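Local structure of TetR-like transcriptional regulator (Rhodococcus, 3F1B) at residues 33-37 and 38-42; 83-86 and 87-91; 175-179 and 180-184; 184-187 and 188-191. The protein probably binds cis-regulatory DNA and regulates transcription, as a two-subunit regulator of the TetR family. All blocks are in the same frame, centred on the assembly; numbering follows the deposited sequence.

Contact 1 of 4, residues 33-37 and 38-42. With SO4 (sulfate ion), chain C.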
loop_
_atom_site.group_PDB
_atom_site.type_symbol
_atom_site.label_atom_id
_atom_site.label_comp_id
_atom_site.label_asym_id
_atom_site.label_seq_id
_atom_site.Cartn_x
_atom_site.Cartn_y
_atom_site.Cartn_z
ATOM N N HIS A 33 0.482 -16.284 -0.221
ATOM C CA HIS A 33 0.148 -17.410 -1.091
ATOM C C HIS A 33 1.332 -18.416 -1.227
ATOM O O HIS A 33 1.108 -19.635 -1.218
ATOM C CB HIS A 33 -0.352 -16.895 -2.452
ATOM C CG HIS A 33 -1.481 -17.692 -3.042
ATOM N ND1 HIS A 33 -1.315 -18.578 -4.090
ATOM C CD2 HIS A 33 -2.801 -17.705 -2.751
ATOM C CE1 HIS A 33 -2.481 -19.120 -4.399
ATOM N NE2 HIS A 33 -3.400 -18.604 -3.604
ATOM N N GLU A 34 2.569 -17.902 -1.318
ATOM C CA GLU A 34 3.775 -18.726 -1.530
ATOM C C GLU A 34 4.428 -19.197 -0.225
ATOM O O GLU A 34 5.416 -19.933 -0.256
ATOM C CB GLU A 34 4.799 -17.997 -2.411
ATOM C CG GLU A 34 5.723 -18.909 -3.259
ATOM C CD GLU A 34 5.094 -19.379 -4.583
ATOM O OE1 GLU A 34 5.840 -19.783 -5.509
ATOM O OE2 GLU A 34 3.850 -19.347 -4.709
ATOM N N THR A 35 3.881 -18.765 0.910
ATOM C CA THR A 35 4.226 -19.352 2.202
ATOM C C THR A 35 3.422 -20.640 2.424
ATOM O O THR A 35 2.249 -20.693 2.081
ATOM C CB THR A 35 4.001 -18.347 3.360
ATOM O OG1 THR A 35 5.159 -17.505 3.475
ATOM C CG2 THR A 35 3.779 -19.057 4.684
ATOM N N SER A 36 4.050 -21.669 2.982
ATOM C CA SER A 36 3.356 -22.921 3.243
ATOM C C SER A 36 3.479 -23.269 4.699
ATOM O O SER A 36 4.394 -22.811 5.383
ATOM C CB SER A 36 3.957 -24.055 2.408
ATOM O OG SER A 36 5.329 -24.284 2.727
HETATM N N MSE A 37 2.553 -24.086 5.176
HETATM C CA MSE A 37 2.620 -24.594 6.551
HETATM C C MSE A 37 3.900 -25.410 6.730
HETATM O O MSE A 37 4.529 -25.380 7.782
HETATM C CB MSE A 37 1.359 -25.386 6.878
HETATM C CG MSE A 37 0.133 -24.497 6.947
HETATM SE SE MSE A 37 0.290 -23.211 8.400
HETATM C CE MSE A 37 -0.732 -24.225 9.692
ATOM N N ASP A 38 4.288 -26.080 5.659
ATOM C CA ASP A 38 5.544 -26.771 5.541
ATOM C C ASP A 38 6.704 -25.899 5.976
ATOM O O ASP A 38 7.442 -26.228 6.901
ATOM C CB ASP A 38 5.783 -27.111 4.072
ATOM C CG ASP A 38 5.430 -28.550 3.717
ATOM O OD1 ASP A 38 5.322 -29.426 4.618
ATOM O OD2 ASP A 38 5.288 -28.810 2.497
ATOM N N ALA A 39 6.879 -24.798 5.266
ATOM C CA ALA A 39 8.020 -23.933 5.460
ATOM C C ALA A 39 7.987 -23.284 6.845
ATOM O O ALA A 39 9.016 -23.217 7.524
ATOM C CB ALA A 39 8.062 -22.903 4.367
ATOM N N ILE A 40 6.813 -22.836 7.287
ATOM C CA ILE A 40 6.686 -22.310 8.658
ATOM C C ILE A 40 7.108 -23.344 9.709
ATOM O O ILE A 40 7.905 -23.011 10.586
ATOM C CB ILE A 40 5.277 -21.768 9.002
ATOM C CG1 ILE A 40 4.940 -20.524 8.171
ATOM C CG2 ILE A 40 5.204 -21.419 10.476
ATOM C CD1 ILE A 40 3.426 -20.214 8.107
ATOM N N ALA A 41 6.555 -24.574 9.631
ATOM C CA ALA A 41 6.903 -25.700 10.575
ATOM C C ALA A 41 8.403 -25.968 10.662
ATOM O O ALA A 41 8.938 -26.083 11.764
ATOM C CB ALA A 41 6.162 -26.991 10.234
ATOM N N ALA A 42 9.079 -26.055 9.513
ATOM C CA ALA A 42 10.564 -26.139 9.504
ATOM C C ALA A 42 11.251 -24.972 10.239
ATOM O O ALA A 42 12.157 -25.214 11.052
ATOM C CB ALA A 42 11.105 -26.266 8.088
HETATM S S SO4 C . 1.059 -26.477 3.217
HETATM O O1 SO4 C . 2.469 -26.611 3.564
HETATM O O2 SO4 C . 0.352 -27.474 4.030
HETATM O O3 SO4 C . 0.574 -25.120 3.491
HETATM O O4 SO4 C . 0.856 -26.761 1.799
#

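Contact 2 of 4, residues 83-86 and 87-91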
loop_
_atom_site.group_PDB
_atom_site.type_symbol
_atom_site.label_atom_id
_atom_site.label_comp_id
_atom_site.label_asym_id
_atom_site.label_seq_id
_atom_site.Cartn_x
_atom_site.Cartn_y
_atom_site.Cartn_z
ATOM N N PRO A 83 -0.730 12.180 28.218
ATOM C CA PRO A 83 -1.581 13.326 28.507
ATOM C C PRO A 83 -0.872 14.693 28.621
ATOM O O PRO A 83 0.265 14.804 29.096
ATOM C CB PRO A 83 -2.257 12.941 29.846
ATOM C CG PRO A 83 -1.662 11.623 30.261
ATOM C CD PRO A 83 -0.457 11.382 29.430
ATOM N N GLY A 84 -1.579 15.730 28.190
ATOM C CA GLY A 84 -1.073 17.089 28.251
ATOM C C GLY A 84 -0.225 17.431 27.047
ATOM O O GLY A 84 0.260 18.561 26.942
ATOM N N LEU A 85 -0.058 16.470 26.129
ATOM C CA LEU A 85 0.816 16.648 24.953
ATOM C C LEU A 85 0.231 17.601 23.887
ATOM O O LEU A 85 -0.947 17.537 23.530
ATOM C CB LEU A 85 1.206 15.303 24.330
ATOM C CG LEU A 85 2.009 14.240 25.085
ATOM C CD1 LEU A 85 2.408 13.084 24.136
ATOM C CD2 LEU A 85 3.223 14.842 25.750
ATOM N N SER A 86 1.054 18.510 23.391
ATOM C CA SER A 86 0.616 19.353 22.299
ATOM C C SER A 86 0.366 18.461 21.061
ATOM O O SER A 86 1.051 17.432 20.885
ATOM C CB SER A 86 1.683 20.403 22.020
ATOM O OG SER A 86 2.933 19.770 21.865
ATOM N N PRO A 87 -0.642 18.817 20.225
ATOM C CA PRO A 87 -0.851 18.144 18.935
ATOM C C PRO A 87 0.489 17.819 18.286
ATOM O O PRO A 87 0.736 16.661 17.912
ATOM C CB PRO A 87 -1.581 19.205 18.105
ATOM C CG PRO A 87 -2.122 20.235 19.149
ATOM C CD PRO A 87 -1.751 19.742 20.515
ATOM N N ARG A 88 1.367 18.825 18.215
ATOM C CA ARG A 88 2.665 18.698 17.564
ATOM C C ARG A 88 3.481 17.530 18.150
ATOM O O ARG A 88 4.165 16.787 17.417
ATOM C CB ARG A 88 3.432 19.969 17.821
ATOM C CG ARG A 88 3.886 20.656 16.624
ATOM C CD ARG A 88 3.637 22.175 16.841
ATOM N NE ARG A 88 2.251 22.590 16.534
ATOM C CZ ARG A 88 1.191 22.451 17.347
ATOM N NH1 ARG A 88 1.305 21.898 18.555
ATOM N NH2 ARG A 88 -0.006 22.876 16.950
ATOM N N GLU A 89 3.423 17.384 19.477
ATOM C CA GLU A 89 4.280 16.447 20.170
ATOM C C GLU A 89 3.666 15.056 20.074
ATOM O O GLU A 89 4.383 14.057 20.035
ATOM C CB GLU A 89 4.498 16.884 21.608
ATOM C CG GLU A 89 5.333 15.922 22.420
ATOM C CD GLU A 89 6.750 15.745 21.897
ATOM O OE1 GLU A 89 7.358 14.707 22.250
ATOM O OE2 GLU A 89 7.272 16.623 21.162
ATOM N N GLN A 90 2.343 15.000 19.986
ATOM C CA GLN A 90 1.673 13.724 19.728
ATOM C C GLN A 90 2.031 13.165 18.369
ATOM O O GLN A 90 2.461 12.027 18.264
ATOM C CB GLN A 90 0.193 13.888 19.827
ATOM C CG GLN A 90 -0.245 14.192 21.210
ATOM C CD GLN A 90 -1.736 14.333 21.298
ATOM O OE1 GLN A 90 -2.364 13.857 22.260
ATOM N NE2 GLN A 90 -2.329 14.988 20.293
ATOM N N LEU A 91 1.905 14.005 17.351
ATOM C CA LEU A 91 2.351 13.709 15.975
ATOM C C LEU A 91 3.832 13.327 15.908
ATOM O O LEU A 91 4.182 12.245 15.421
ATOM C CB LEU A 91 2.076 14.912 15.058
ATOM C CG LEU A 91 1.916 14.701 13.531
ATOM C CD1 LEU A 91 2.923 15.509 12.683
ATOM C CD2 LEU A 91 1.904 13.266 13.105
#

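Contact 3 of 4, residues 175-179 and 180-184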
loop_
_atom_site.group_PDB
_atom_site.type_symbol
_atom_site.label_atom_id
_atom_site.label_comp_id
_atom_site.label_asym_id
_atom_site.label_seq_id
_atom_site.Cartn_x
_atom_site.Cartn_y
_atom_site.Cartn_z
ATOM N N GLY A 175 16.222 0.171 5.506
ATOM C CA GLY A 175 17.444 0.815 6.016
ATOM C C GLY A 175 18.033 1.876 5.102
ATOM O O GLY A 175 19.192 2.261 5.240
ATOM N N GLU A 176 17.232 2.319 4.142
ATOM C CA GLU A 176 17.675 3.323 3.217
ATOM C C GLU A 176 17.500 4.695 3.826
ATOM O O GLU A 176 18.147 5.618 3.391
ATOM C CB GLU A 176 16.926 3.207 1.898
ATOM C CG GLU A 176 17.314 1.939 1.132
ATOM C CD GLU A 176 16.162 1.404 0.284
ATOM O OE1 GLU A 176 16.107 1.735 -0.933
ATOM O OE2 GLU A 176 15.291 0.677 0.842
ATOM N N ILE A 177 16.633 4.842 4.833
ATOM C CA ILE A 177 16.434 6.168 5.460
ATOM C C ILE A 177 16.516 6.041 6.948
ATOM O O ILE A 177 15.873 5.154 7.512
ATOM C CB ILE A 177 15.016 6.792 5.203
ATOM C CG1 ILE A 177 14.443 6.405 3.842
ATOM C CG2 ILE A 177 15.024 8.309 5.495
ATOM C CD1 ILE A 177 15.251 6.915 2.623
ATOM N N GLU A 178 17.215 6.973 7.592
ATOM C CA GLU A 178 17.247 7.034 9.065
ATOM C C GLU A 178 15.925 7.503 9.652
ATOM O O GLU A 178 15.216 8.322 9.038
ATOM C CB GLU A 178 18.338 7.966 9.530
ATOM C CG GLU A 178 19.603 7.291 9.899
ATOM C CD GLU A 178 20.755 8.261 9.924
ATOM O OE1 GLU A 178 20.508 9.477 9.989
ATOM O OE2 GLU A 178 21.915 7.823 9.866
ATOM N N VAL A 179 15.590 6.987 10.831
ATOM C CA VAL A 179 14.330 7.330 11.493
ATOM C C VAL A 179 14.064 8.841 11.608
ATOM O O VAL A 179 12.981 9.325 11.242
ATOM C CB VAL A 179 14.214 6.635 12.846
ATOM C CG1 VAL A 179 13.099 7.280 13.712
ATOM C CG2 VAL A 179 13.940 5.155 12.607
ATOM N N ASP A 180 15.087 9.557 12.064
ATOM C CA ASP A 180 15.112 11.006 12.226
ATOM C C ASP A 180 14.904 11.789 10.945
ATOM O O ASP A 180 14.101 12.722 10.925
ATOM C CB ASP A 180 16.467 11.431 12.834
ATOM C CG ASP A 180 16.794 10.667 14.093
ATOM O OD1 ASP A 180 15.843 10.422 14.877
ATOM O OD2 ASP A 180 17.983 10.297 14.309
ATOM N N ALA A 181 15.661 11.435 9.906
ATOM C CA ALA A 181 15.499 12.002 8.576
ATOM C C ALA A 181 14.034 11.797 8.129
ATOM O O ALA A 181 13.345 12.733 7.697
ATOM C CB ALA A 181 16.459 11.314 7.620
ATOM N N ALA A 182 13.541 10.579 8.322
ATOM C CA ALA A 182 12.192 10.236 7.910
ATOM C C ALA A 182 11.183 11.010 8.746
ATOM O O ALA A 182 10.300 11.619 8.192
ATOM C CB ALA A 182 11.978 8.767 8.050
ATOM N N ALA A 183 11.334 11.036 10.078
ATOM C CA ALA A 183 10.343 11.710 10.935
ATOM C C ALA A 183 10.354 13.185 10.663
ATOM O O ALA A 183 9.334 13.836 10.741
ATOM C CB ALA A 183 10.614 11.464 12.403
ATOM N N ASP A 184 11.524 13.704 10.331
ATOM C CA ASP A 184 11.678 15.116 9.984
ATOM C C ASP A 184 10.850 15.531 8.774
ATOM O O ASP A 184 10.128 16.532 8.821
ATOM C CB ASP A 184 13.154 15.415 9.724
ATOM C CG ASP A 184 13.893 15.803 10.993
ATOM O OD1 ASP A 184 13.220 15.983 12.035
ATOM O OD2 ASP A 184 15.150 15.952 10.964
#

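Contact 4 of 4, residues 184-187 and 188-191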
loop_
_atom_site.group_PDB
_atom_site.type_symbol
_atom_site.label_atom_id
_atom_site.label_comp_id
_atom_site.label_asym_id
_atom_site.label_seq_id
_atom_site.Cartn_x
_atom_site.Cartn_y
_atom_site.Cartn_z
ATOM N N ASP A 184 11.524 13.704 10.331
ATOM C CA ASP A 184 11.678 15.116 9.984
ATOM C C ASP A 184 10.850 15.531 8.774
ATOM O O ASP A 184 10.128 16.532 8.821
ATOM C CB ASP A 184 13.154 15.415 9.724
ATOM C CG ASP A 184 13.893 15.803 10.993
ATOM O OD1 ASP A 184 13.220 15.983 12.035
ATOM O OD2 ASP A 184 15.150 15.952 10.964
ATOM N N LEU A 185 10.972 14.738 7.702
ATOM C CA LEU A 185 10.264 15.001 6.472
ATOM C C LEU A 185 8.756 14.930 6.673
ATOM O O LEU A 185 8.002 15.757 6.145
ATOM C CB LEU A 185 10.662 13.974 5.418
ATOM C CG LEU A 185 9.794 14.105 4.158
ATOM C CD1 LEU A 185 9.890 15.539 3.624
ATOM C CD2 LEU A 185 10.194 13.099 3.099
ATOM N N LEU A 186 8.319 13.938 7.428
ATOM C CA LEU A 186 6.907 13.773 7.681
ATOM C C LEU A 186 6.340 14.861 8.583
ATOM O O LEU A 186 5.171 15.222 8.433
ATOM C CB LEU A 186 6.668 12.398 8.291
ATOM C CG LEU A 186 6.325 11.191 7.378
ATOM C CD1 LEU A 186 6.246 11.399 5.846
ATOM C CD2 LEU A 186 7.112 9.926 7.765
ATOM N N GLU A 187 7.134 15.377 9.524
ATOM C CA GLU A 187 6.607 16.429 10.375
ATOM C C GLU A 187 6.331 17.666 9.533
ATOM O O GLU A 187 5.309 18.333 9.720
ATOM C CB GLU A 187 7.559 16.831 11.511
ATOM C CG GLU A 187 7.753 15.805 12.597
ATOM C CD GLU A 187 8.886 16.187 13.530
ATOM O OE1 GLU A 187 9.823 15.351 13.730
ATOM O OE2 GLU A 187 8.842 17.337 14.051
ATOM N N SER A 188 7.243 18.000 8.626
ATOM C CA SER A 188 7.056 19.265 7.907
ATOM C C SER A 188 6.075 19.149 6.719
ATOM O O SER A 188 5.368 20.086 6.392
ATOM C CB SER A 188 8.393 19.875 7.498
ATOM O OG SER A 188 8.999 19.105 6.481
ATOM N N LEU A 189 6.024 17.992 6.089
ATOM C CA LEU A 189 4.951 17.718 5.156
ATOM C C LEU A 189 3.601 18.000 5.826
ATOM O O LEU A 189 2.693 18.528 5.204
ATOM C CB LEU A 189 5.046 16.267 4.745
ATOM C CG LEU A 189 4.046 15.606 3.818
ATOM C CD1 LEU A 189 4.690 14.325 3.346
ATOM C CD2 LEU A 189 2.681 15.324 4.465
ATOM N N ALA A 190 3.488 17.665 7.109
ATOM C CA ALA A 190 2.237 17.756 7.840
ATOM C C ALA A 190 1.924 19.201 8.215
ATOM O O ALA A 190 0.783 19.640 8.073
ATOM C CB ALA A 190 2.290 16.906 9.078
ATOM N N TRP A 191 2.923 19.931 8.713
ATOM C CA TRP A 191 2.692 21.337 9.135
ATOM C C TRP A 191 2.861 22.372 7.996
ATOM O O TRP A 191 2.373 23.503 8.105
ATOM C CB TRP A 191 3.507 21.707 10.390
ATOM C CG TRP A 191 3.292 20.758 11.556
ATOM C CD1 TRP A 191 4.238 19.953 12.143
ATOM C CD2 TRP A 191 2.056 20.502 12.264
ATOM N NE1 TRP A 191 3.673 19.223 13.167
ATOM C CE2 TRP A 191 2.337 19.535 13.261
ATOM C CE3 TRP A 191 0.746 20.995 12.155
ATOM C CZ2 TRP A 191 1.347 19.051 14.148
ATOM C CZ3 TRP A 191 -0.236 20.512 13.042
ATOM C CH2 TRP A 191 0.074 19.551 14.024
#

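Contact 1 of 4, residues 33-37 and 38-42
S36 OG accepts a hydrogen bond from A39 N at 3.0 Å, a capping bond with an N-H...O angle of 160°. The hydroxyl sits between the backbone N and the carbonyl carbon, chi1 62°, and this turns it to the first helical turn. S36 is thus the N-cap of helix 37-43. R30 gives OG a second, weak hydrogen bond. Backbone hydrogen bonds follow from I40 N to S36 O and from A41 N to M37 O.

A sulfate, probably from the crystallisation liquor, takes the amides of M37 and D38. M37 N donates a hydrogen bond to sulfate O3 at 2.8 Å and D38 N to sulfate O1 at 2.8 Å, both nearly straight. The anion lies at the N-terminal end of the helix, where the helix dipole probably favours it. The carboxylate of D38 turns to K48, its salt-bridge partner.

Apolar contacts hold the inner side. T35 CG2 meets I40 CD1 at 3.6 Å, the two side chains crossing at about a right angle. M37 SE lies 4.3 Å from I40 CD1. M37 and I40 continue onto L51 and L61, and T35 onto V26 and F27. Such a capped first helix, packed on its neighbours, is characteristic of the helix-turn-helix of TetR regulators, predicted here for residues 36-55.

Contact 2 of 4, residues 83-86 and 87-91
L85 CG stands opposite the carbonyl carbon, chi1 -62°, and Q90 CG does the same on its own residue, chi1 -67°. These two turns bring the leucine and the aliphatic part of the glutamine together. L85 CB touches Q90 CG at 3.6 Å, and the side chains run obliquely past each other. E89 CG meets L85 CD2 at 4.1 Å. The leucine therefore lies against the methylenes of two polar residues of the first helical turn.

S86 is the N-cap of helix 87-104. Its OG accepts a weak hydrogen bond from E89 N at 3.4 Å, a capping bond, and also lies 3.3 Å from E89 CB. The carbonyl of S86 is held more firmly, since S86 O takes hydrogen bonds from two amides. Q90 N donates to S86 O at 2.9 Å, nearly in line with the C=O bond. E89 N donates to S86 O at 2.8 Å, from above the carbonyl plane. P87 follows the cap and opens the helix; as a proline, it offers no amide hydrogen there. The bent chain of R88 brings NH1 to 3.8 Å from S86 CB, which lies at the edge of the guanidinium, in its plane.

E89 OE1 forms salt bridges with R92 and R93 of its own helix. R88 makes a cation-pi contact with W191. L91 packs on A190 and W191. This surface loop leads from helix 58-77 into helix 87-104, whose first turn packs on helix 179-196.

Contact 3 of 4, residues 175-179 and 180-184
I177 CG2 reaches forward over the first helical turn. It lies 4.0 Å from A181 CB and 4.0 Å from A182 CB, so one methyl bridges two alanines. CG2 is trans to the backbone N of I177, and the other branch, CG1, leads away from the helix.

Two backbone hydrogen bonds draw the turn together. A182 N gives to E178 O at 2.9 Å, nearly in line with the carbonyl. A183 N gives to V179 O. The small methyls of A182 and A183 lie against the same carbonyls: A182 CB is 3.4 Å from E178 O, and A183 CB is 3.4 Å from V179 O. E178 is at the N-cap position. Its carboxylate and that of D180 come within 5.1 Å, E178 OE1 to D180 OD2, and probably repel each other mildly.

Further out, A182 packs on V168 and V172 of helix 153-173. V179, A182 and A183 all touch L99 of helix 87-104. I177 also meets R171. G175 takes a positive phi, 73°, in the Schellman motif that ends the preceding helix. The whole is a short loop joining helices 153-173 and 179-196, entered through a Schellman motif and left through an N-cap, within the all-helical C-terminal domain of a TetR-like protein.

Contact 4 of 4, residues 184-187 and 188-191
L186 lies beside L189 and points the same way, CD1 to CD1 at 4.2 Å. This is a buried side of an alpha-helix, 179-196, in the all-helical C-terminal domain of the TetR fold. Both leucines pack on A164 of helix 153-173, and L189 also reaches L161.

The backbone follows the i to i+4 pattern of hydrogen bonds. L189 N gives to L185 O at 3.0 Å, and S188 N to D184 O at 3.2 Å. A190 N reaches L186 O from well above the carbonyl plane, 39° out of it. A190 N also gives a weak hydrogen bond to E187 O, the same oxygen that W191 N uses.

Other faces of the helix meet other partners. E187 touches L95 and E96 of helix 87-104. The indole of W191 packs on L140 and L141 of helix 126-143. Toward the second subunit, L189 meets L189 of that chain, L185 meets its L156, and S188 its K197. The helix thus takes part in the dimer interface. At the tryptophan, the carbonyl of E187 lies oblique to the ring, with W191 CD1 3.1 Å from E187 O.

How the contacts relate
Contacts 1, 2 and 3 follow in series along the chain; contact 4 begins on D184, where contact 3 ends. Contact 1 stands apart, in the predicted DNA-binding motif; its centre is about 43 Å from that of contact 2 and about 40 Å from that of contact 4, on the opposite side of the chain's centre from both. Contacts 3 and 4 share helix 179-196, with centres about 12 Å apart. Contact 2 starts helix 87-104 and touches contact 4 through R88 and L91. Its centre is about 21 Å from that of contact 3. Contacts 2 to 4 therefore describe the C-terminal helical body, where contact 4 meets the second subunit, while contact 1 belongs to the probable DNA-reading end.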